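Pseudoalteromonas arctica PAMC 21717 (Pseudoalteromonas arctica, PDB 5YL7) probably hydrolyses peptide bonds as a cold-active, calcium-binding serine protease of the subtilase family. Local coordinates at residues G20-A30 with I328-S339; G217-G225 with N239-A248. All coordinates share one frame; numbering follows the deposited sequence.

Contact 1: G20-A30 with I328-S339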
loop_
_atom_site.group_PDB
_atom_site.type_symbol
_atom_site.label_atom_id
_atom_site.label_comp_id
_atom_site.label_asym_id
_atom_site.label_seq_id
_atom_site.Cartn_x
_atom_site.Cartn_y
_atom_site.Cartn_z
ATOM N N GLY A 20 13.094 -8.615 -6.798
ATOM C CA GLY A 20 12.401 -7.510 -7.391
ATOM C C GLY A 20 11.169 -7.866 -8.157
ATOM O O GLY A 20 10.823 -9.003 -8.421
ATOM N N LEU A 21 10.418 -6.793 -8.514
ATOM C CA LEU A 21 9.106 -6.873 -9.118
ATOM C C LEU A 21 9.078 -7.006 -10.639
ATOM O O LEU A 21 8.016 -7.050 -11.246
ATOM C CB LEU A 21 8.258 -5.676 -8.688
ATOM C CG LEU A 21 6.775 -5.889 -8.514
ATOM C CD1 LEU A 21 6.422 -6.750 -7.323
ATOM C CD2 LEU A 21 6.072 -4.546 -8.482
ATOM N N ASN A 22 10.261 -6.969 -11.287
ATOM C CA ASN A 22 10.388 -7.093 -12.738
ATOM C C ASN A 22 9.636 -5.981 -13.447
ATOM O O ASN A 22 8.936 -6.241 -14.420
ATOM C CB ASN A 22 9.943 -8.498 -13.217
ATOM C CG ASN A 22 10.530 -8.877 -14.548
ATOM O OD1 ASN A 22 11.619 -8.395 -14.920
ATOM N ND2 ASN A 22 9.806 -9.714 -15.270
ATOM N N LEU A 23 9.859 -4.754 -12.967
ATOM C CA LEU A 23 9.164 -3.562 -13.497
ATOM C C LEU A 23 9.712 -3.012 -14.826
ATOM O O LEU A 23 8.888 -2.583 -15.638
ATOM C CB LEU A 23 9.104 -2.514 -12.457
ATOM C CG LEU A 23 7.958 -2.738 -11.461
ATOM C CD1 LEU A 23 8.210 -1.965 -10.168
ATOM C CD2 LEU A 23 6.597 -2.369 -12.089
ATOM N N PRO A 24 11.041 -2.959 -15.059
ATOM C CA PRO A 24 11.446 -2.248 -16.294
ATOM C C PRO A 24 10.795 -2.754 -17.542
ATOM O O PRO A 24 10.339 -1.883 -18.386
ATOM C CB PRO A 24 12.974 -2.471 -16.253
ATOM C CG PRO A 24 13.326 -2.431 -14.789
ATOM C CD PRO A 24 12.171 -3.240 -14.169
ATOM N N THR A 25 10.649 -4.020 -17.758
ATOM C CA THR A 25 9.991 -4.526 -18.892
ATOM C C THR A 25 8.509 -4.224 -18.923
ATOM O O THR A 25 7.857 -3.927 -19.928
ATOM C CB THR A 25 10.220 -6.091 -19.055
ATOM O OG1 THR A 25 11.619 -6.183 -19.320
ATOM C CG2 THR A 25 9.339 -6.645 -20.200
ATOM N N ALA A 26 7.854 -4.270 -17.699
ATOM C CA ALA A 26 6.461 -3.893 -17.646
ATOM C C ALA A 26 6.200 -2.470 -18.115
ATOM O O ALA A 26 5.207 -2.228 -18.815
ATOM C CB ALA A 26 5.954 -4.093 -16.206
ATOM N N TRP A 27 7.067 -1.579 -17.677
ATOM C CA TRP A 27 6.935 -0.134 -18.013
ATOM C C TRP A 27 7.054 0.121 -19.516
ATOM O O TRP A 27 6.576 1.199 -19.944
ATOM C CB TRP A 27 7.937 0.633 -17.242
ATOM C CG TRP A 27 7.657 0.743 -15.721
ATOM C CD1 TRP A 27 6.436 0.793 -15.105
ATOM C CD2 TRP A 27 8.626 0.900 -14.724
ATOM N NE1 TRP A 27 6.625 0.972 -13.793
ATOM C CE2 TRP A 27 7.943 1.058 -13.482
ATOM C CE3 TRP A 27 10.040 0.920 -14.689
ATOM C CZ2 TRP A 27 8.604 1.279 -12.310
ATOM C CZ3 TRP A 27 10.690 1.077 -13.556
ATOM C CH2 TRP A 27 9.950 1.226 -12.300
ATOM N N ASP A 28 7.604 -0.788 -20.324
ATOM C CA ASP A 28 7.545 -0.634 -21.795
ATOM C C ASP A 28 6.147 -0.597 -22.278
ATOM O O ASP A 28 5.901 -0.132 -23.433
ATOM C CB ASP A 28 8.374 -1.776 -22.410
ATOM C CG ASP A 28 9.821 -1.605 -22.190
ATOM O OD1 ASP A 28 10.313 -0.488 -21.975
ATOM O OD2 ASP A 28 10.526 -2.695 -22.122
ATOM N N THR A 29 5.146 -1.196 -21.573
ATOM C CA THR A 29 3.773 -1.377 -22.023
ATOM C C THR A 29 2.773 -0.603 -21.163
ATOM O O THR A 29 1.701 -0.185 -21.584
ATOM C CB THR A 29 3.411 -2.990 -21.887
ATOM O OG1 THR A 29 4.285 -3.673 -22.839
ATOM C CG2 THR A 29 2.081 -3.259 -22.285
ATOM N N ALA A 30 3.004 -0.547 -19.800
ATOM C CA ALA A 30 1.989 0.057 -18.905
ATOM C C ALA A 30 2.729 0.748 -17.788
ATOM O O ALA A 30 3.682 0.230 -17.207
ATOM C CB ALA A 30 1.081 -1.027 -18.329
ATOM N N ILE A 328 6.152 -14.763 -6.436
ATOM C CA ILE A 328 6.404 -13.314 -6.345
ATOM C C ILE A 328 5.759 -12.657 -7.549
ATOM O O ILE A 328 5.933 -13.085 -8.695
ATOM C CB ILE A 328 7.895 -13.014 -6.300
ATOM C CG1 ILE A 328 8.543 -13.661 -5.071
ATOM C CG2 ILE A 328 8.198 -11.492 -6.371
ATOM C CD1 ILE A 328 10.043 -13.721 -5.096
ATOM N N VAL A 329 4.992 -11.596 -7.327
ATOM C CA VAL A 329 4.383 -10.838 -8.440
ATOM C C VAL A 329 5.448 -10.418 -9.464
ATOM O O VAL A 329 6.497 -9.927 -9.060
ATOM C CB VAL A 329 3.583 -9.626 -7.870
ATOM C CG1 VAL A 329 3.195 -8.647 -8.981
ATOM C CG2 VAL A 329 2.400 -10.133 -7.118
ATOM N N ASP A 330 5.079 -10.673 -10.710
ATOM C CA ASP A 330 5.968 -10.362 -11.832
ATOM C C ASP A 330 5.246 -9.371 -12.687
ATOM O O ASP A 330 4.312 -9.685 -13.373
ATOM C CB ASP A 330 6.292 -11.675 -12.580
ATOM C CG ASP A 330 7.096 -11.492 -13.808
ATOM O OD1 ASP A 330 7.205 -10.370 -14.353
ATOM O OD2 ASP A 330 7.657 -12.529 -14.329
ATOM N N ALA A 331 5.685 -8.109 -12.539
ATOM C CA ALA A 331 4.923 -7.029 -13.216
ATOM C C ALA A 331 4.866 -7.250 -14.714
ATOM O O ALA A 331 3.846 -6.981 -15.339
ATOM C CB ALA A 331 5.547 -5.705 -12.927
ATOM N N ALA A 332 5.986 -7.605 -15.294
ATOM C CA ALA A 332 6.022 -7.793 -16.786
ATOM C C ALA A 332 5.082 -8.852 -17.260
ATOM O O ALA A 332 4.295 -8.662 -18.220
ATOM C CB ALA A 332 7.417 -8.067 -17.246
ATOM N N ALA A 333 5.075 -10.001 -16.526
ATOM C CA ALA A 333 4.185 -11.081 -16.905
ATOM C C ALA A 333 2.720 -10.755 -16.713
ATOM O O ALA A 333 1.848 -11.135 -17.464
ATOM C CB ALA A 333 4.563 -12.364 -16.175
ATOM N N ALA A 334 2.397 -10.023 -15.616
ATOM C CA ALA A 334 1.079 -9.589 -15.371
ATOM C C ALA A 334 0.544 -8.642 -16.464
ATOM O O ALA A 334 -0.564 -8.802 -16.893
ATOM C CB ALA A 334 0.992 -8.909 -13.963
ATOM N N VAL A 335 1.397 -7.662 -16.836
ATOM C CA VAL A 335 0.962 -6.752 -17.923
ATOM C C VAL A 335 0.784 -7.509 -19.226
ATOM O O VAL A 335 -0.213 -7.238 -19.915
ATOM C CB VAL A 335 1.940 -5.610 -17.986
ATOM C CG1 VAL A 335 1.878 -4.835 -19.302
ATOM C CG2 VAL A 335 1.844 -4.699 -16.777
ATOM N N ALA A 336 1.666 -8.448 -19.518
ATOM C CA ALA A 336 1.486 -9.272 -20.710
ATOM C C ALA A 336 0.189 -10.014 -20.690
ATOM O O ALA A 336 -0.560 -10.108 -21.700
ATOM C CB ALA A 336 2.635 -10.242 -20.857
ATOM N N ALA A 337 -0.184 -10.575 -19.550
ATOM C CA ALA A 337 -1.424 -11.292 -19.417
ATOM C C ALA A 337 -2.645 -10.445 -19.469
ATOM O O ALA A 337 -3.733 -10.938 -19.839
ATOM C CB ALA A 337 -1.418 -12.132 -18.091
ATOM N N ALA A 338 -2.520 -9.162 -19.162
ATOM C CA ALA A 338 -3.643 -8.259 -19.231
ATOM C C ALA A 338 -3.735 -7.612 -20.625
ATOM O O ALA A 338 -4.669 -6.855 -20.851
ATOM C CB ALA A 338 -3.375 -7.151 -18.241
ATOM N N SER A 339 -2.756 -7.797 -21.502
ATOM C CA SER A 339 -2.704 -7.145 -22.836
ATOM C C SER A 339 -3.346 -8.076 -23.900
ATOM O O SER A 339 -3.395 -7.540 -25.058
ATOM C CB SER A 339 -1.257 -6.747 -23.136
ATOM O OG SER A 339 -0.719 -5.818 -22.207
HETATM O O HOH W 1 9.038 -10.313 -10.033
#
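Asn22 and Asp330 lie side by side and point the same way. ND2 of Asn22 gives a nearly straight hydrogen bond of 2.8 Å to Asp330 OD1, which lies in the amide's own plane but is met from above the carboxylate, the two planes being 61° apart. From the opposite face the same oxygen takes Ala333 N at 3.1 Å, so Asp330 is the N-cap of helix 331-338; its CG stands anti to the backbone N (chi1 175°), which turns OD1 back over the first turn. A glycine here would probably leave Asn22 ND2 without its acceptor and Ala333 N uncapped. Beside this pair Ala331 N reaches Leu21 O at 2.9 Å, while a water donates to both Gly20 O and Val329 O.

Farther along, small residues let the short, weakly bonded helix 23-27 close up on helix 331-338. The methyl of Ala26 lies over the first turn, 3.7 Å from Ala331 CB, and Leu23 CD2 packs on Ala331 CB from another direction. At the far end Thr29 CG2 slides past Val335 CG1 at a tight 3.4 Å. Behind this layer, helix 280-297 backs Leu21 and Val335 through Val290 and Leu293. The segment axes approach to 7.6 Å at 28°, a close, alanine-lined pairing that fastens the N-terminal arm of this subtilase to its C-terminal helix.

Contact 2: G217-G225 with N239-A248. With CA (calcium ion), chain F.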
loop_
_atom_site.group_PDB
_atom_site.type_symbol
_atom_site.label_atom_id
_atom_site.label_comp_id
_atom_site.label_asym_id
_atom_site.label_seq_id
_atom_site.Cartn_x
_atom_site.Cartn_y
_atom_site.Cartn_z
ATOM N N GLY A 217 -12.477 -11.990 -0.758
ATOM C CA GLY A 217 -12.472 -11.100 -1.928
ATOM C C GLY A 217 -11.382 -10.076 -1.980
ATOM O O GLY A 217 -11.578 -9.031 -2.572
ATOM N N VAL A 218 -10.236 -10.395 -1.377
ATOM C CA VAL A 218 -9.096 -9.475 -1.330
ATOM C C VAL A 218 -7.895 -10.149 -1.857
ATOM O O VAL A 218 -7.779 -11.372 -1.868
ATOM C CB VAL A 218 -8.854 -8.947 0.109
ATOM C CG1 VAL A 218 -10.124 -8.330 0.709
ATOM C CG2 VAL A 218 -8.318 -9.978 1.048
ATOM N N VAL A 219 -6.912 -9.336 -2.236
ATOM C CA VAL A 219 -5.574 -9.842 -2.625
ATOM C C VAL A 219 -4.676 -9.641 -1.397
ATOM O O VAL A 219 -4.276 -8.508 -1.089
ATOM C CB VAL A 219 -5.004 -9.103 -3.826
ATOM C CG1 VAL A 219 -3.697 -9.670 -4.245
ATOM C CG2 VAL A 219 -6.013 -9.077 -4.994
ATOM N N ASN A 220 -4.380 -10.729 -0.691
ATOM C CA ASN A 220 -3.607 -10.684 0.548
ATOM C C ASN A 220 -2.173 -11.009 0.238
ATOM O O ASN A 220 -1.862 -12.003 -0.469
ATOM C CB ASN A 220 -4.170 -11.674 1.582
ATOM C CG ASN A 220 -3.667 -11.376 2.962
ATOM O OD1 ASN A 220 -3.325 -10.280 3.306
ATOM N ND2 ASN A 220 -3.677 -12.436 3.827
ATOM N N VAL A 221 -1.279 -10.136 0.703
ATOM C CA VAL A 221 0.118 -10.089 0.201
ATOM C C VAL A 221 1.098 -10.361 1.339
ATOM O O VAL A 221 1.141 -9.647 2.346
ATOM C CB VAL A 221 0.388 -8.707 -0.381
ATOM C CG1 VAL A 221 1.818 -8.626 -0.932
ATOM C CG2 VAL A 221 -0.607 -8.383 -1.486
ATOM N N ALA A 222 1.920 -11.404 1.093
ATOM C CA ALA A 222 3.093 -11.722 1.965
ATOM C C ALA A 222 4.290 -10.948 1.449
ATOM O O ALA A 222 4.379 -10.497 0.314
ATOM C CB ALA A 222 3.355 -13.210 1.965
ATOM N N SER A 223 5.311 -10.811 2.315
ATOM C CA SER A 223 6.503 -10.073 2.016
ATOM C C SER A 223 7.726 -10.938 1.797
ATOM O O SER A 223 7.957 -11.849 2.662
ATOM C CB SER A 223 6.824 -9.134 3.144
ATOM O OG SER A 223 8.083 -8.494 2.923
ATOM N N VAL A 224 8.485 -10.731 0.752
ATOM C CA VAL A 224 9.828 -11.265 0.571
ATOM C C VAL A 224 10.838 -10.213 0.841
ATOM O O VAL A 224 10.658 -8.999 0.660
ATOM C CB VAL A 224 10.073 -11.943 -0.764
ATOM C CG1 VAL A 224 9.156 -13.154 -0.944
ATOM C CG2 VAL A 224 9.931 -10.984 -1.924
ATOM N N GLY A 225 12.033 -10.668 1.242
ATOM C CA GLY A 225 13.230 -9.804 1.304
ATOM C C GLY A 225 13.948 -9.781 0.015
ATOM O O GLY A 225 13.595 -10.393 -0.991
ATOM N N ASN A 239 -4.438 -18.253 2.999
ATOM C CA ASN A 239 -5.101 -17.131 2.426
ATOM C C ASN A 239 -4.139 -16.111 1.816
ATOM O O ASN A 239 -4.584 -15.121 1.233
ATOM C CB ASN A 239 -6.056 -16.448 3.390
ATOM C CG ASN A 239 -5.411 -15.709 4.490
ATOM O OD1 ASN A 239 -4.216 -15.308 4.370
ATOM N ND2 ASN A 239 -6.091 -15.389 5.563
ATOM N N ILE A 240 -2.846 -16.363 1.796
ATOM C CA ILE A 240 -1.914 -15.465 1.032
ATOM C C ILE A 240 -2.168 -15.784 -0.414
ATOM O O ILE A 240 -2.173 -16.970 -0.856
ATOM C CB ILE A 240 -0.462 -15.777 1.367
ATOM C CG1 ILE A 240 -0.163 -15.517 2.894
ATOM C CG2 ILE A 240 0.445 -14.891 0.513
ATOM C CD1 ILE A 240 -0.327 -14.189 3.409
ATOM N N ASP A 241 -2.355 -14.711 -1.210
ATOM C CA ASP A 241 -2.521 -14.887 -2.636
ATOM C C ASP A 241 -1.254 -14.844 -3.385
ATOM O O ASP A 241 -0.968 -15.654 -4.317
ATOM C CB ASP A 241 -3.465 -13.793 -3.150
ATOM C CG ASP A 241 -4.846 -13.951 -2.570
ATOM O OD1 ASP A 241 -5.461 -15.067 -2.792
ATOM O OD2 ASP A 241 -5.415 -13.053 -1.913
ATOM N N VAL A 242 -0.387 -13.858 -3.080
ATOM C CA VAL A 242 0.906 -13.587 -3.745
ATOM C C VAL A 242 1.870 -13.000 -2.738
ATOM O O VAL A 242 1.460 -12.571 -1.657
ATOM C CB VAL A 242 0.754 -12.600 -4.929
ATOM C CG1 VAL A 242 -0.209 -13.130 -5.999
ATOM C CG2 VAL A 242 0.294 -11.234 -4.440
ATOM N N ALA A 243 3.147 -12.965 -3.120
ATOM C CA ALA A 243 4.140 -12.251 -2.387
ATOM C C ALA A 243 4.724 -11.128 -3.190
ATOM O O ALA A 243 4.730 -11.171 -4.419
ATOM C CB ALA A 243 5.242 -13.190 -1.944
ATOM N N ALA A 244 5.338 -10.179 -2.493
ATOM C CA ALA A 244 6.053 -9.066 -3.156
ATOM C C ALA A 244 7.142 -8.598 -2.207
ATOM O O ALA A 244 7.034 -8.851 -0.992
ATOM C CB ALA A 244 5.085 -7.959 -3.559
ATOM N N PRO A 245 8.127 -7.840 -2.687
ATOM C CA PRO A 245 9.143 -7.341 -1.780
ATOM C C PRO A 245 8.619 -6.372 -0.787
ATOM O O PRO A 245 8.101 -5.302 -1.124
ATOM C CB PRO A 245 10.164 -6.697 -2.769
ATOM C CG PRO A 245 9.392 -6.404 -3.944
ATOM C CD PRO A 245 8.421 -7.504 -4.091
ATOM N N GLY A 246 8.817 -6.663 0.511
ATOM C CA GLY A 246 8.638 -5.759 1.599
ATOM C C GLY A 246 9.841 -5.436 2.436
ATOM O O GLY A 246 9.782 -4.648 3.345
ATOM N N GLY A 247 10.942 -6.151 2.104
ATOM C CA GLY A 247 12.236 -5.882 2.752
ATOM C C GLY A 247 12.447 -6.634 4.030
ATOM O O GLY A 247 11.517 -7.078 4.692
ATOM N N ALA A 248 13.719 -6.814 4.340
ATOM C CA ALA A 248 14.125 -7.514 5.590
ATOM C C ALA A 248 15.308 -6.777 6.164
ATOM O O ALA A 248 16.463 -7.086 5.716
ATOM C CB ALA A 248 14.359 -8.961 5.341
HETATM CA CA CA F . -7.738 -13.683 -2.050
HETATM O O HOH W 2 -9.431 -13.288 -0.203
HETATM O O HOH W 3 -7.002 -14.602 0.100
HETATM O O HOH W 4 -6.694 -16.170 -1.077
HETATM O O HOH W 5 -8.562 -15.872 -2.501
HETATM O O HOH W 6 -10.020 -13.175 -3.010
#
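Asn220 and Asp241 meet at the calcium-binding end of a pair of parallel strands, 219-224 and 242-245, at one edge of the subtilase parallel sheet. Asp241 OD2 turns its anti lone pair, the one away from OD1, to Asn220 N at 2.8 Å, and Asp241 N answers to Asn220 O. Both oxygens of that carboxylate also bind a calcium ion, with OD2 the nearer at 2.4 Å; Val218 O, several waters and Glu307 complete the site, and Lys311 holds Asp241 OD1. The side chain of Asn220, CG anti to the backbone N (chi1 -164°), swings out to Asn239: Asn220 ND2 hydrogen-bonds Asn239 OD1 at 3.0 Å from above that amide's plane, the two amides being 69° apart, and Ser207 OG also bonds Asn239 OD1.

Val224 secures the other end. Its CG1 touches Ala243 CB at 4.0 Å, and CG2 lies over the peptide joining Ala244 to Pro245. Midway, Ala222 shares the Val224 face and packs its methyl on Ile240 CG2, 3.7 Å away. Past the strands the chains stay together at Gly246 and Gly247, whose N atoms both bond Val224 O, at 3.0 Å and 3.2 Å respectively.

Overall arrangement
From the N terminus the chain first lays down residues 20-30, before any strand of the main parallel sheet, and these wait for helix 331-338 nearly at the C terminus; contact 1 therefore closes a loop that holds the whole sheet. Contact 2 falls within that loop and is short-range, joining 217-225 to 239-248 across 13 residues with neither helix nor strand, and it completes the sheet's edge. The centres lie about 17 Å apart, yet the two touch: Val329 N probably hydrogen-bonds Ala243 O at 3.0 Å, and Leu21 CD1 packs on Pro245 CD. Residues just before the two helices, Leu21 and Val329, thus join contact 1 to edge strand 242-245.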